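DNA mismatch repair protein MUTS (Thermus aquaticus, PDB 1EWQ) takes part in DNA mismatch repair, binding mismatched DNA and hydrolysing ATP weakly, and possibly carries out the mismatch recognition step. Local coordinates at residues 590-593 and 594-597; 534-537 and 538-542; 651-654 and 655-659; 637-640 and 641-645. One frame throughout, in Å; residues are numbered along the deposited sequence.

Contact 1: 590-593 and 594-597. With SO4 (sulfate ion), chain E.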
# COMPACT_ATOMS: atom_id res chain seq x y z
N SER C 590 -26.14 15.18 9.54
CA SER C 590 -25.09 15.40 8.55
C SER C 590 -25.45 14.87 7.18
O SER C 590 -25.15 15.50 6.17
CB SER C 590 -23.79 14.76 9.01
OG SER C 590 -23.26 15.51 10.09
N THR C 591 -26.07 13.70 7.16
CA THR C 591 -26.48 13.08 5.91
C THR C 591 -27.52 13.97 5.25
O THR C 591 -27.55 14.10 4.03
CB THR C 591 -27.05 11.67 6.16
OG1 THR C 591 -25.99 10.79 6.55
CG2 THR C 591 -27.72 11.12 4.92
N PHE C 592 -28.38 14.59 6.06
CA PHE C 592 -29.42 15.48 5.55
C PHE C 592 -28.76 16.66 4.85
O PHE C 592 -29.19 17.08 3.78
CB PHE C 592 -30.32 15.96 6.68
CG PHE C 592 -31.44 16.84 6.23
CD1 PHE C 592 -32.42 16.36 5.36
CD2 PHE C 592 -31.55 18.15 6.70
CE1 PHE C 592 -33.49 17.18 4.96
CE2 PHE C 592 -32.61 18.97 6.31
CZ PHE C 592 -33.58 18.48 5.44
N LEU C 593 -27.72 17.21 5.46
CA LEU C 593 -27.01 18.33 4.86
C LEU C 593 -26.39 17.90 3.54
O LEU C 593 -26.62 18.52 2.51
CB LEU C 593 -25.88 18.85 5.77
CG LEU C 593 -26.21 19.50 7.11
CD1 LEU C 593 -25.02 20.38 7.55
CD2 LEU C 593 -27.44 20.34 7.00
N ARG C 594 -25.61 16.82 3.57
CA ARG C 594 -24.95 16.34 2.37
C ARG C 594 -25.91 15.96 1.24
O ARG C 594 -25.61 16.25 0.08
CB ARG C 594 -24.05 15.15 2.68
CG ARG C 594 -22.91 15.44 3.67
CD ARG C 594 -22.03 14.21 3.86
NE ARG C 594 -21.12 14.36 4.97
CZ ARG C 594 -21.29 13.82 6.17
NH1 ARG C 594 -22.37 13.07 6.42
NH2 ARG C 594 -20.41 14.04 7.13
N GLN C 595 -27.04 15.33 1.56
CA GLN C 595 -27.98 14.94 0.51
C GLN C 595 -28.50 16.17 -0.21
O GLN C 595 -28.75 16.13 -1.41
CB GLN C 595 -29.15 14.10 1.07
CG GLN C 595 -30.40 14.85 1.54
CD GLN C 595 -31.49 13.89 2.07
OE1 GLN C 595 -32.68 14.20 2.06
NE2 GLN C 595 -31.07 12.73 2.54
N THR C 596 -28.64 17.27 0.52
CA THR C 596 -29.12 18.53 -0.05
C THR C 596 -28.12 19.02 -1.10
O THR C 596 -28.49 19.37 -2.21
CB THR C 596 -29.27 19.59 1.05
OG1 THR C 596 -30.22 19.15 2.02
CG2 THR C 596 -29.73 20.91 0.45
N ALA C 597 -26.84 19.03 -0.73
CA ALA C 597 -25.79 19.46 -1.64
C ALA C 597 -25.71 18.54 -2.86
O ALA C 597 -25.53 18.99 -3.99
CB ALA C 597 -24.44 19.49 -0.92
S SO4 E . -24.69 13.45 12.65
O1 SO4 E . -23.35 13.97 12.30
O2 SO4 E . -24.52 12.19 13.40
O3 SO4 E . -25.41 14.42 13.49
O4 SO4 E . -25.47 13.17 11.44
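Ser590 and Arg594 meet on the first turns of helix 589-603, the helix whose first residues, Ser590 among them, complete the P-loop (Walker A motif) of the ATPase domain, and they illustrate how such a helix receives an anion at its N-terminal end. Ser590 belongs to the predicted ATP site. Its backbone N donates to sulfate O4 at 2.8 Å, and its OG reaches sulfate O1 at 2.7 Å. Met586 N adds a further bond, so the ion, probably from the crystallisation liquor, sits in a way consistent with a nucleotide phosphate. The hydroxyl leans to this side because OG lies next to the backbone N (chi1 -71°).

One turn on, the extended chain of Arg594 runs back along the helix toward its start. Its CG passes 3.4 Å from Ser590 O, and NH1 comes within 3.4 Å of Ser590 CB, the guanidinium lying obliquely to that carbon. Beneath it Arg594 N bonds to Ser590 O almost straight, at 175°. Phe592 and Thr596 pack on Leu572 of strand 570-574, Leu593 on Leu692 of strand 690-694, and Ser590 touches Asp662 of strand 657-662. The buried hydroxyl of Thr596 is satisfied locally. OG1 donates to Phe592 O at 2.9 Å, sharing that oxygen with a weak bond of 3.3 Å from Thr596 N.

Contact 2: 534-537 and 538-542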
# COMPACT_ATOMS: atom_id res chain seq x y z
N ALA C 534 -29.86 8.47 -17.68
CA ALA C 534 -31.24 7.99 -17.76
C ALA C 534 -31.29 6.61 -17.12
O ALA C 534 -32.24 6.29 -16.40
CB ALA C 534 -31.72 7.90 -19.22
N GLU C 535 -30.26 5.81 -17.37
CA GLU C 535 -30.15 4.47 -16.83
C GLU C 535 -30.19 4.51 -15.30
O GLU C 535 -30.93 3.76 -14.66
CB GLU C 535 -28.83 3.84 -17.27
CG GLU C 535 -28.79 2.32 -17.19
CD GLU C 535 -29.67 1.66 -18.25
OE1 GLU C 535 -30.09 2.36 -19.19
OE2 GLU C 535 -29.92 0.45 -18.15
N VAL C 536 -29.37 5.39 -14.72
CA VAL C 536 -29.30 5.55 -13.27
C VAL C 536 -30.64 6.03 -12.74
O VAL C 536 -31.12 5.56 -11.71
CB VAL C 536 -28.21 6.59 -12.88
CG1 VAL C 536 -28.40 7.03 -11.43
CG2 VAL C 536 -26.83 5.99 -13.06
N ALA C 537 -31.23 6.99 -13.44
CA ALA C 537 -32.51 7.56 -13.04
C ALA C 537 -33.60 6.47 -12.97
O ALA C 537 -34.39 6.42 -12.03
CB ALA C 537 -32.92 8.67 -14.00
N VAL C 538 -33.63 5.60 -13.98
CA VAL C 538 -34.63 4.54 -14.01
C VAL C 538 -34.38 3.50 -12.92
O VAL C 538 -35.30 3.07 -12.24
CB VAL C 538 -34.68 3.82 -15.39
CG1 VAL C 538 -35.65 2.64 -15.32
CG2 VAL C 538 -35.15 4.78 -16.45
N ARG C 539 -33.12 3.11 -12.77
CA ARG C 539 -32.74 2.10 -11.78
C ARG C 539 -32.91 2.47 -10.31
O ARG C 539 -33.26 1.62 -9.49
CB ARG C 539 -31.29 1.68 -12.03
CG ARG C 539 -30.70 0.78 -10.95
CD ARG C 539 -29.39 0.16 -11.43
NE ARG C 539 -29.63 -0.84 -12.47
CZ ARG C 539 -29.06 -0.84 -13.67
NH1 ARG C 539 -28.18 0.10 -14.00
NH2 ARG C 539 -29.36 -1.80 -14.54
N TYR C 540 -32.67 3.74 -9.98
CA TYR C 540 -32.74 4.18 -8.59
C TYR C 540 -33.95 5.06 -8.31
O TYR C 540 -34.09 5.58 -7.21
CB TYR C 540 -31.45 4.92 -8.23
CG TYR C 540 -30.21 4.07 -8.42
CD1 TYR C 540 -29.05 4.60 -9.01
CD2 TYR C 540 -30.19 2.73 -8.03
CE1 TYR C 540 -27.91 3.81 -9.21
CE2 TYR C 540 -29.05 1.94 -8.23
CZ TYR C 540 -27.93 2.48 -8.81
OH TYR C 540 -26.82 1.68 -9.02
N GLY C 541 -34.80 5.23 -9.31
CA GLY C 541 -35.99 6.05 -9.14
C GLY C 541 -35.73 7.52 -8.85
O GLY C 541 -36.11 8.01 -7.77
N TYR C 542 -35.08 8.22 -9.79
CA TYR C 542 -34.78 9.65 -9.65
C TYR C 542 -35.79 10.44 -10.47
O TYR C 542 -36.43 9.90 -11.38
CB TYR C 542 -33.39 9.99 -10.21
CG TYR C 542 -32.20 9.48 -9.44
CD1 TYR C 542 -32.35 8.78 -8.24
CD2 TYR C 542 -30.91 9.71 -9.92
CE1 TYR C 542 -31.22 8.32 -7.53
CE2 TYR C 542 -29.79 9.26 -9.22
CZ TYR C 542 -29.95 8.57 -8.03
OH TYR C 542 -28.84 8.14 -7.36
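The ring of Tyr540 meets Val536 at its edge, near the ring plane, where Val536 CG1 approaches CD1 of Tyr540 to 3.5 Å; over one face of the same ring, offset toward the rim, lies CB of its neighbour Arg539. The Tyr542 ring reaches the same methyl from another direction, obliquely, with its CE2 3.4 Å from Val536 CG1 and Ala537 CA also beside it. One valine methyl thus touches two aromatic rings. It is placed there by a CG1 trans to the backbone nitrogen (chi1 165°).

The second ring can come back because the chain turns at the end of helix 514-540. Gly541 has positive phi (63°), and Tyr542 N then bonds to Ala537 O at 3.0 Å, in the carbonyl plane and on a lone pair. The Tyr542 side chain also touches Phe608. With an alanine in place of Tyr542 the ring against Val536 CG1 and Phe608 would be gone, which would probably open a gap between the helix end and Phe608.

The remaining flat groups are charged. The carboxylate of Glu535 and the guanidinium of Arg539 are turned 57° apart, and OE2 of Glu535 stays 4.3 Å from NH2 of Arg539, well out of the guanidinium plane. Their real partners lie elsewhere: Glu535 OE1 forms salt bridges with Arg319 and Arg323, and Arg539 NH1 one with Glu278. The chemistry is therefore divided, with greasy contacts closing the helix end and charges committed to neighbouring segments, while the Glu535-Arg539 attraction is probably a secondary, through-space one.

Contact 3: 651-654 and 655-659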
# COMPACT_ATOMS: atom_id res chain seq x y z
N LYS C 651 -16.04 34.70 3.12
CA LYS C 651 -15.45 35.56 2.10
C LYS C 651 -15.84 35.19 0.67
O LYS C 651 -15.81 36.03 -0.22
CB LYS C 651 -13.93 35.55 2.26
CG LYS C 651 -13.48 36.17 3.59
CD LYS C 651 -11.99 36.03 3.83
CE LYS C 651 -11.63 36.45 5.26
NZ LYS C 651 -10.23 36.08 5.64
N GLU C 652 -16.21 33.93 0.44
CA GLU C 652 -16.60 33.51 -0.90
C GLU C 652 -18.11 33.36 -1.07
O GLU C 652 -18.61 33.50 -2.18
CB GLU C 652 -15.88 32.21 -1.27
CG GLU C 652 -16.26 30.96 -0.46
CD GLU C 652 -15.23 29.82 -0.59
OE1 GLU C 652 -14.36 29.87 -1.49
OE2 GLU C 652 -15.30 28.85 0.21
N ALA C 653 -18.82 33.10 0.03
CA ALA C 653 -20.28 32.91 -0.01
C ALA C 653 -21.08 34.11 -0.48
O ALA C 653 -20.86 35.25 -0.05
CB ALA C 653 -20.78 32.48 1.35
N THR C 654 -22.07 33.84 -1.32
CA THR C 654 -22.93 34.85 -1.90
C THR C 654 -24.41 34.56 -1.58
O THR C 654 -24.71 33.54 -0.96
CB THR C 654 -22.68 34.88 -3.42
OG1 THR C 654 -22.21 36.17 -3.80
CG2 THR C 654 -23.92 34.50 -4.21
N GLU C 655 -25.32 35.44 -2.00
CA GLU C 655 -26.75 35.23 -1.76
C GLU C 655 -27.25 34.03 -2.55
O GLU C 655 -28.37 33.56 -2.34
CB GLU C 655 -27.56 36.46 -2.18
CG GLU C 655 -27.28 36.90 -3.62
CD GLU C 655 -28.20 38.02 -4.09
OE1 GLU C 655 -27.83 38.70 -5.06
OE2 GLU C 655 -29.29 38.19 -3.50
N ASN C 656 -26.44 33.55 -3.49
CA ASN C 656 -26.82 32.41 -4.30
C ASN C 656 -26.02 31.17 -3.91
O ASN C 656 -25.96 30.19 -4.65
CB ASN C 656 -26.61 32.73 -5.78
CG ASN C 656 -27.47 33.90 -6.23
OD1 ASN C 656 -28.66 33.96 -5.91
ND2 ASN C 656 -26.87 34.83 -6.97
N SER C 657 -25.40 31.22 -2.74
CA SER C 657 -24.60 30.09 -2.30
C SER C 657 -25.35 29.16 -1.38
O SER C 657 -26.28 29.56 -0.68
CB SER C 657 -23.33 30.57 -1.60
OG SER C 657 -22.54 31.32 -2.50
N LEU C 658 -24.94 27.90 -1.40
CA LEU C 658 -25.50 26.87 -0.53
C LEU C 658 -24.38 26.65 0.45
O LEU C 658 -23.30 26.22 0.06
CB LEU C 658 -25.78 25.57 -1.29
CG LEU C 658 -26.19 24.37 -0.40
CD1 LEU C 658 -27.54 24.63 0.25
CD2 LEU C 658 -26.25 23.07 -1.22
N VAL C 659 -24.63 26.98 1.72
CA VAL C 659 -23.64 26.82 2.77
C VAL C 659 -24.09 25.73 3.74
O VAL C 659 -25.24 25.74 4.19
CB VAL C 659 -23.46 28.15 3.55
CG1 VAL C 659 -22.47 27.97 4.67
CG2 VAL C 659 -23.00 29.28 2.58
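Ser657 turns its hydroxyl toward Thr654 because OG stands next to its own backbone N (chi1 -61°) while the chain folds back through a type I beta turn from Thr654 to Ser657. Thr654 N then donates to Ser657 OG at 2.8 Å, with an N-H...O angle of 164°. The turn closes through the backbone as well: Ser657 N reaches Thr654 O at 3.0 Å, coming from well above the carbonyl plane. Deeper in, CG2 of Val659 meets Ala653 CB at 4.1 Å, a light apolar touch between the residue just after the helix and the strand.

This is the return leg of a beta-alpha-beta crossover: strand 621-625, helix 638-652, then strand 657-662, parallel to the first. Ser657 OG is also bonded to Asp620 OD1, and Ala653 O to Arg687, so the turn is tied to the loop before strand 621-625 and to the end of helix 670-687. Lys651 reaches Gly746 O of the second subunit. With Thr654 N as its donor, the buried serine hydroxyl probably gives its own proton to the Asp620 carboxylate, so that one small side chain links an amide of the loop after the helix to an acidic group beside the edge strand.

Contact 4: 637-640 and 641-645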
# COMPACT_ATOMS: atom_id res chain seq x y z
N SER C 637 -5.07 23.95 16.43
CA SER C 637 -6.25 23.56 17.20
C SER C 637 -7.45 23.19 16.32
O SER C 637 -7.61 23.71 15.21
CB SER C 637 -6.66 24.70 18.13
OG SER C 637 -7.87 24.40 18.78
N THR C 638 -8.29 22.29 16.82
CA THR C 638 -9.47 21.86 16.08
C THR C 638 -10.40 23.04 15.88
O THR C 638 -11.00 23.20 14.82
CB THR C 638 -10.23 20.73 16.84
OG1 THR C 638 -9.56 19.48 16.62
CG2 THR C 638 -11.67 20.62 16.37
N PHE C 639 -10.51 23.86 16.92
CA PHE C 639 -11.35 25.05 16.88
C PHE C 639 -10.82 26.04 15.87
O PHE C 639 -11.57 26.61 15.09
CB PHE C 639 -11.40 25.72 18.26
CG PHE C 639 -12.10 27.05 18.27
CD1 PHE C 639 -13.49 27.12 18.23
CD2 PHE C 639 -11.37 28.23 18.33
CE1 PHE C 639 -14.14 28.35 18.24
CE2 PHE C 639 -12.01 29.46 18.35
CZ PHE C 639 -13.40 29.52 18.30
N MSE C 640 -9.50 26.26 15.89
CA MSE C 640 -8.89 27.20 14.97
C MSE C 640 -8.99 26.78 13.51
O MSE C 640 -9.17 27.62 12.63
CB MSE C 640 -7.41 27.41 15.33
CG MSE C 640 -6.71 28.40 14.40
SE MSE C 640 -4.89 28.82 14.92
CE MSE C 640 -5.26 30.39 15.96
N VAL C 641 -8.87 25.49 13.25
CA VAL C 641 -8.95 25.00 11.88
C VAL C 641 -10.34 25.22 11.32
O VAL C 641 -10.49 25.64 10.18
CB VAL C 641 -8.61 23.50 11.80
CG1 VAL C 641 -8.81 22.99 10.38
CG2 VAL C 641 -7.18 23.27 12.24
N GLU C 642 -11.36 24.95 12.13
CA GLU C 642 -12.73 25.13 11.67
C GLU C 642 -13.02 26.62 11.48
O GLU C 642 -13.77 27.00 10.58
CB GLU C 642 -13.70 24.47 12.66
CG GLU C 642 -13.29 23.03 12.99
CD GLU C 642 -14.38 22.18 13.64
OE1 GLU C 642 -15.20 22.72 14.41
OE2 GLU C 642 -14.40 20.95 13.39
N MSE C 643 -12.40 27.47 12.30
CA MSE C 643 -12.62 28.91 12.15
C MSE C 643 -12.01 29.39 10.83
O MSE C 643 -12.56 30.27 10.18
CB MSE C 643 -12.02 29.70 13.32
CG MSE C 643 -12.77 29.55 14.63
SE MSE C 643 -14.61 30.12 14.50
CE MSE C 643 -15.46 28.40 14.24
N GLU C 644 -10.88 28.80 10.44
CA GLU C 644 -10.24 29.17 9.18
C GLU C 644 -11.18 28.82 8.04
O GLU C 644 -11.39 29.62 7.13
CB GLU C 644 -8.91 28.42 8.99
CG GLU C 644 -7.76 28.98 9.79
CD GLU C 644 -6.45 28.24 9.54
OE1 GLU C 644 -5.39 28.75 9.97
OE2 GLU C 644 -6.46 27.16 8.92
N GLU C 645 -11.75 27.62 8.08
CA GLU C 645 -12.68 27.20 7.04
C GLU C 645 -13.89 28.13 6.97
O GLU C 645 -14.33 28.51 5.88
CB GLU C 645 -13.13 25.76 7.28
CG GLU C 645 -12.03 24.72 7.09
CD GLU C 645 -12.47 23.32 7.51
OE1 GLU C 645 -13.60 22.90 7.15
OE2 GLU C 645 -11.67 22.63 8.19
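Phe639 offers a ring face to Met643, one helical turn on, and the two side chains cross obliquely. Met643, present as selenomethionine, lays CG over that face, 3.9 Å from the centroid of the Phe639 ring and 17° off its normal, a CH-pi contact. Its SE stands farther out, 4.6 Å from the same centroid and oblique to the ring, which makes the pair a Met-aromatic contact. A bend about the CB-CG bond (chi2 -59°) curls the chain so that the selenium stays beside Phe639 CZ, at 4.0 Å. An alanine at Phe639 would take away the surface on which CG and SE of Met643 rest, which is likely to leave the methionine freer to swing and to thin the packing on the second subunit.

On another side of the helix Thr638 and Glu642 run side by side, pointing the same way. Glu642 CG sits just 2.9 Å from Thr638 O, a tight approach, and CG2 of Thr638 is 4.1 Å from OE2 of Glu642. That carboxylate is engaged beyond the helix, in a salt bridge with Arg666, while Glu645 is paired with Arg625.

Ser637 takes the N-cap position of helix 638-652, and its O receives Val641 N at 2.9 Å. The helix start faces the dimer interface: Ser637 packs on Met586 of the second subunit, a residue of that subunit's predicted ATP site, while Phe639, Met640 and Met643 meet its Gly738, Val741 and Ala745, on or beside helix 738-744. Within its own chain the helix bridges the parallel strands 621-625 and 657-662.

How the contacts relate
Contacts 1, 3 and 4 all lie in the ATPase domain; contact 2 stands apart, on the last turns of the long helix 514-540. Contacts 3 and 4 share helix 638-652, one at its exit and one at its start, their centres about 19 Å apart. Contact 1 touches contact 3 directly, where Ala597 CA packs at 3.7 Å on Leu658 CD2. Contacts 1 and 4 are the most buried, yet differ: anion binding in the first, aromatic-selenomethionine packing within one helix, at the interface with a second subunit, in the other. Contacts 2 and 3 are only partly buried, and both lie where a helix ends, contact 2 at a positive-phi glycine with two rings on one valine, contact 3 at a beta turn with a serine hydroxyl.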